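Local structure of NeuRonal IgCAM-5 (Caenorhabditis elegans, 6ON6) at residues A[60-65]-A[82-87]. The protein is a neuronal cell-surface receptor of the immunoglobulin superfamily whose first immunoglobulin domain forms a homodimer, and probably acts in cell adhesion and neural wiring. Sequence-based numbering, arbitrary orientation.
Sequences RNKYEL and NVQESD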
loop_
_atom_site.group_PDB
_atom_site.type_symbol
_atom_site.label_atom_id
_atom_site.label_comp_id
_atom_site.label_asym_id
_atom_site.label_seq_id
_atom_site.Cartn_x
_atom_site.Cartn_y
_atom_site.Cartn_z
ATOM N N ARG A 60 15.512 -1.506 3.124
ATOM C CA ARG A 60 16.171 -0.203 3.053
ATOM C C ARG A 60 17.378 -0.199 2.111
ATOM O O ARG A 60 17.789 0.877 1.646
ATOM C CB ARG A 60 16.618 0.196 4.467
ATOM C CG ARG A 60 15.893 1.383 5.061
ATOM N N ASN A 61 17.978 -1.365 1.839
ATOM C CA ASN A 61 19.056 -1.428 0.855
ATOM C C ASN A 61 18.549 -1.528 -0.578
ATOM O O ASN A 61 19.356 -1.416 -1.515
ATOM C CB ASN A 61 20.002 -2.598 1.154
ATOM C CG ASN A 61 20.748 -2.414 2.451
ATOM O OD1 ASN A 61 21.096 -1.288 2.819
ATOM N ND2 ASN A 61 20.988 -3.515 3.164
ATOM N N LYS A 62 17.254 -1.766 -0.772
ATOM C CA LYS A 62 16.661 -1.904 -2.104
ATOM C C LYS A 62 15.896 -0.658 -2.563
ATOM O O LYS A 62 15.978 -0.258 -3.725
ATOM C CB LYS A 62 15.680 -3.074 -2.079
ATOM C CG LYS A 62 14.929 -3.275 -3.417
ATOM C CD LYS A 62 15.907 -3.627 -4.559
ATOM C CE LYS A 62 15.115 -3.925 -5.862
ATOM N NZ LYS A 62 16.007 -4.432 -6.971
ATOM N N TYR A 63 15.139 -0.059 -1.673
ATOM C CA TYR A 63 14.326 1.110 -1.954
ATOM C C TYR A 63 14.837 2.191 -1.041
ATOM O O TYR A 63 15.121 1.947 0.147
ATOM C CB TYR A 63 12.921 0.839 -1.537
ATOM C CG TYR A 63 12.303 -0.267 -2.304
ATOM C CD1 TYR A 63 11.998 -0.114 -3.645
ATOM C CD2 TYR A 63 12.059 -1.481 -1.702
ATOM C CE1 TYR A 63 11.451 -1.147 -4.362
ATOM C CE2 TYR A 63 11.503 -2.499 -2.390
ATOM C CZ TYR A 63 11.190 -2.335 -3.718
ATOM O OH TYR A 63 10.644 -3.388 -4.390
ATOM N N GLU A 64 14.957 3.376 -1.600
ATOM C CA GLU A 64 15.310 4.529 -0.820
ATOM C C GLU A 64 14.222 5.551 -1.043
ATOM O O GLU A 64 13.633 5.641 -2.123
ATOM C CB GLU A 64 16.685 5.091 -1.212
ATOM C CG GLU A 64 17.813 4.078 -1.113
ATOM C CD GLU A 64 19.173 4.692 -1.375
ATOM O OE1 GLU A 64 19.207 5.877 -1.770
ATOM O OE2 GLU A 64 20.200 3.997 -1.164
ATOM N N LEU A 65 13.938 6.298 -0.009
ATOM C CA LEU A 65 12.968 7.366 -0.122
ATOM C C LEU A 65 13.614 8.630 0.389
ATOM O O LEU A 65 14.179 8.640 1.486
ATOM C CB LEU A 65 11.710 7.081 0.689
ATOM C CG LEU A 65 10.685 8.206 0.682
ATOM C CD1 LEU A 65 10.044 8.290 -0.678
ATOM C CD2 LEU A 65 9.681 7.901 1.753
ATOM N N ASN A 82 19.463 -1.249 -8.102
ATOM C CA ASN A 82 19.867 -2.572 -8.593
ATOM C C ASN A 82 18.702 -3.281 -9.290
ATOM O O ASN A 82 18.296 -4.375 -8.936
ATOM C CB ASN A 82 20.432 -3.439 -7.450
ATOM C CG ASN A 82 20.971 -4.750 -7.937
ATOM O OD1 ASN A 82 21.447 -4.865 -9.073
ATOM N ND2 ASN A 82 20.850 -5.764 -7.090
ATOM N N VAL A 83 18.149 -2.617 -10.309
ATOM C CA VAL A 83 16.915 -3.101 -10.913
ATOM C C VAL A 83 17.074 -4.517 -11.467
ATOM O O VAL A 83 18.099 -4.851 -12.068
ATOM C CB VAL A 83 16.486 -2.093 -12.000
ATOM C CG1 VAL A 83 15.521 -2.731 -12.937
ATOM C CG2 VAL A 83 15.902 -0.835 -11.333
ATOM N N GLN A 84 16.045 -5.344 -11.253
ATOM C CA GLN A 84 16.003 -6.726 -11.707
ATOM C C GLN A 84 14.694 -6.927 -12.460
ATOM O O GLN A 84 13.794 -6.096 -12.411
ATOM C CB GLN A 84 16.064 -7.653 -10.499
ATOM C CG GLN A 84 17.355 -7.505 -9.691
ATOM C CD GLN A 84 18.572 -7.937 -10.442
ATOM O OE1 GLN A 84 18.555 -9.011 -11.099
ATOM N NE2 GLN A 84 19.689 -7.219 -10.234
ATOM N N GLU A 85 14.587 -8.030 -13.182
ATOM C CA GLU A 85 13.347 -8.419 -13.841
ATOM C C GLU A 85 12.138 -8.334 -12.917
ATOM O O GLU A 85 11.081 -7.837 -13.318
ATOM C CB GLU A 85 13.472 -9.841 -14.350
ATOM C CG GLU A 85 14.418 -10.006 -15.507
ATOM C CD GLU A 85 14.256 -11.389 -16.144
ATOM O OE1 GLU A 85 14.954 -12.359 -15.735
ATOM O OE2 GLU A 85 13.383 -11.497 -17.035
ATOM N N SER A 86 12.283 -8.733 -11.662
ATOM C CA SER A 86 11.160 -8.711 -10.741
ATOM C C SER A 86 10.705 -7.294 -10.410
ATOM O O SER A 86 9.596 -7.132 -9.892
ATOM C CB SER A 86 11.484 -9.451 -9.448
ATOM O OG SER A 86 12.707 -8.991 -8.943
ATOM N N ASP A 87 11.524 -6.271 -10.702
ATOM C CA ASP A 87 11.103 -4.884 -10.488
ATOM C C ASP A 87 10.261 -4.322 -11.617
ATOM O O ASP A 87 9.735 -3.205 -11.456
ATOM C CB ASP A 87 12.347 -4.017 -10.298
ATOM C CG ASP A 87 13.150 -4.431 -9.080
ATOM O OD1 ASP A 87 12.537 -4.599 -8.014
ATOM O OD2 ASP A 87 14.369 -4.577 -9.194
HETATM O O HOH W 1 10.423 -3.328 -6.937
#
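K62 and D87 form a salt bridge, NZ to OD2 at 2.8 Å, the ammonium arriving on the syn side of the oxygen, 18° out of the carboxylate plane. This matches the basic residue–Asp bridge known from V-set and many I-set immunoglobulin domains, here joining the residue just before strand 63-69 to the turn between strands 75-80 and 89-95. The same OD2 accepts the backbone N of Q84 at 2.8 Å from its anti side; through this bond the carboxylate also closes its own loop, which D87 N to Q84 O ties a second time. NZ has a further acceptor in K81 O and lies 3.0 Å from N82 O. The other oxygen, OD1, takes a hydrogen bond from a water 2.7 Å away, which also bonds Y63 OH. An asparagine at D87 would probably leave the ammonium of the buried K62 without its countercharge. Outward from these bonds, D87 packs on I80 and L107, and V83, its CB pointing away from segment 60-65, packs on L107 and V109. With CG anti to the backbone N (chi1 177°), the lysine chain reaches D87 after a bend at chi2, and CG sits over one face of the Y63 ring, 3.6 Å above the plane and offset toward the rim.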